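Local coordinates for protein cycloalternan-forming enzyme (PDB 5F7U) that is a multidomain carbohydrate-active enzyme of glycoside hydrolase family 31, built around a TIM barrel, and binds glycans at several separate sites, at residues D602-T606 / F607-Q611. The protein carries 1 engineered substitution. Residues are numbered along the deposited sequence; the frame is centred on the assembly and turned at random.
Sequences DQTST and FDSFQ. With GLC (alpha-D-glucopyranose), chain F; GLC (alpha-D-glucopyranose), chain B.
Thr606 caps the start of helix 607-622 through its hydroxyl, which takes the amide hydrogen of Ser609 (Ser609 N to Thr606 OG1 3.0 Å, N-H...O angle 159°). Threonine suits an N-cap because its short side chain can fold back over the first turn: OG1 sits between the backbone N and the carbonyl carbon (chi1 66°), which brings it to the amide three residues on. Thr606 O then opens the regular helical pattern by accepting from Phe610 N at 3.0 Å, while Gln611 N goes to Phe607 O.

Ser609 contributes a second polar group. Ser609 OG lies beside its own backbone N (chi1 -61°) and is turned back to the loop, where it shares a hydrogen bond with Thr604 OG1 at 2.8 Å; either hydroxyl could donate. A water accepts from Thr604 N at 3.0 Å and is hydrogen-bonded to Ser609 OG at 2.9 Å, bridging the loop amide to the serine. Two small hydroxyl residues thus tie the loop to the first helical turn. Gln603 reaches past Ser609 with an extended chain, long enough for its amide to meet several polar groups: OE1 is hydrogen-bonded to the hydroxyls of Ser600 and Ser613, and Gln603 NE2 comes within 3.2 Å of Ser609 O.

At the far end of the loop, Asp602 belongs to a glycan pocket, where a carboxylate suits a sugar hydroxyl: Asp602 OD1 accepts from O2 of the chain B glucose at 2.5 Å, and its backbone N and O are held by Tyr285 and Gln278. The loop runs from strand 597-599 of the parallel barrel, past the sugar, into helix 607-622, whose Phe607 and Phe610 offer broad apolar rings to Leu644 of helix 642-653, with Phe610 also lying nearly parallel to Trp630 of strand 628-631.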
# COMPACT_ATOMS: atom_id res chain seq x y z
N ASP A 602 -9.84 0.29 10.92
CA ASP A 602 -11.24 0.46 11.33
C ASP A 602 -11.73 1.81 10.84
O ASP A 602 -11.32 2.84 11.38
CB ASP A 602 -11.35 0.42 12.86
CG ASP A 602 -10.93 -0.93 13.46
OD1 ASP A 602 -10.94 -1.95 12.76
OD2 ASP A 602 -10.57 -0.96 14.66
N GLN A 603 -12.60 1.78 9.83
CA GLN A 603 -13.10 2.99 9.18
C GLN A 603 -14.61 2.98 9.02
O GLN A 603 -15.26 1.93 9.05
CB GLN A 603 -12.40 3.22 7.83
CG GLN A 603 -10.87 3.24 7.94
CD GLN A 603 -10.20 3.52 6.62
OE1 GLN A 603 -9.76 2.60 5.94
NE2 GLN A 603 -10.20 4.79 6.20
N THR A 604 -15.20 4.15 8.84
CA THR A 604 -16.66 4.24 8.69
C THR A 604 -17.11 4.14 7.24
O THR A 604 -16.33 4.35 6.30
CB THR A 604 -17.22 5.53 9.29
OG1 THR A 604 -16.53 6.64 8.72
CG2 THR A 604 -17.07 5.57 10.80
N SER A 605 -18.39 3.83 7.06
CA SER A 605 -18.98 3.70 5.72
C SER A 605 -19.34 5.06 5.14
O SER A 605 -20.53 5.41 4.98
CB SER A 605 -20.19 2.76 5.76
OG SER A 605 -19.74 1.44 6.07
N THR A 606 -18.31 5.82 4.80
CA THR A 606 -18.51 7.13 4.17
C THR A 606 -17.52 7.33 3.02
O THR A 606 -16.50 6.64 2.95
CB THR A 606 -18.29 8.31 5.14
OG1 THR A 606 -16.91 8.34 5.52
CG2 THR A 606 -19.16 8.19 6.39
N PHE A 607 -17.83 8.30 2.15
CA PHE A 607 -16.90 8.65 1.07
C PHE A 607 -15.62 9.28 1.61
O PHE A 607 -14.54 9.03 1.08
CB PHE A 607 -17.58 9.55 0.04
CG PHE A 607 -18.32 8.79 -1.02
CD1 PHE A 607 -17.63 8.25 -2.10
CD2 PHE A 607 -19.71 8.59 -0.93
CE1 PHE A 607 -18.30 7.54 -3.09
CE2 PHE A 607 -20.39 7.88 -1.93
CZ PHE A 607 -19.67 7.36 -3.00
N ASP A 608 -15.72 10.07 2.68
CA ASP A 608 -14.50 10.60 3.33
C ASP A 608 -13.57 9.46 3.77
O ASP A 608 -12.33 9.52 3.58
CB ASP A 608 -14.87 11.51 4.51
CG ASP A 608 -15.30 12.91 4.08
OD1 ASP A 608 -15.16 13.30 2.90
OD2 ASP A 608 -15.82 13.65 4.94
N SER A 609 -14.14 8.40 4.34
CA SER A 609 -13.32 7.26 4.76
C SER A 609 -12.72 6.53 3.55
O SER A 609 -11.58 6.12 3.60
CB SER A 609 -14.11 6.26 5.62
OG SER A 609 -14.56 6.92 6.81
N PHE A 610 -13.52 6.38 2.50
CA PHE A 610 -13.07 5.75 1.23
C PHE A 610 -11.85 6.52 0.73
O PHE A 610 -10.82 5.91 0.40
CB PHE A 610 -14.25 5.82 0.25
CG PHE A 610 -14.04 5.14 -1.10
CD1 PHE A 610 -12.94 4.33 -1.40
CD2 PHE A 610 -15.06 5.28 -2.06
CE1 PHE A 610 -12.83 3.72 -2.66
CE2 PHE A 610 -14.97 4.67 -3.32
CZ PHE A 610 -13.85 3.88 -3.61
N GLN A 611 -11.93 7.86 0.73
CA GLN A 611 -10.79 8.69 0.32
C GLN A 611 -9.57 8.42 1.17
O GLN A 611 -8.46 8.30 0.63
CB GLN A 611 -11.14 10.17 0.36
CG GLN A 611 -12.18 10.57 -0.70
CD GLN A 611 -12.87 11.88 -0.39
OE1 GLN A 611 -12.34 12.71 0.37
NE2 GLN A 611 -14.06 12.08 -0.96
C1 GLC F . -11.83 -1.26 19.39
C2 GLC F . -10.43 -1.87 19.19
C3 GLC F . -10.21 -2.32 17.74
C4 GLC F . -11.28 -3.34 17.32
C5 GLC F . -12.66 -2.69 17.56
C6 GLC F . -13.83 -3.62 17.29
O1 GLC F . -11.91 0.02 18.74
O2 GLC F . -9.45 -0.89 19.54
O3 GLC F . -8.89 -2.85 17.61
O4 GLC F . -11.17 -3.68 15.92
O5 GLC F . -12.85 -2.14 18.89
O6 GLC F . -14.37 -3.15 16.06
C1 GLC B . -10.46 -4.91 15.61
C2 GLC B . -10.31 -5.05 14.08
C3 GLC B . -11.64 -5.34 13.36
C4 GLC B . -12.34 -6.55 14.00
C5 GLC B . -12.33 -6.45 15.54
C6 GLC B . -12.86 -7.69 16.23
O2 GLC B . -9.58 -3.93 13.54
O3 GLC B . -11.43 -5.63 11.96
O4 GLC B . -13.70 -6.63 13.54
O5 GLC B . -11.03 -6.15 16.09
O6 GLC B . -12.95 -7.36 17.63
O HOH W 1 -13.28 6.45 9.34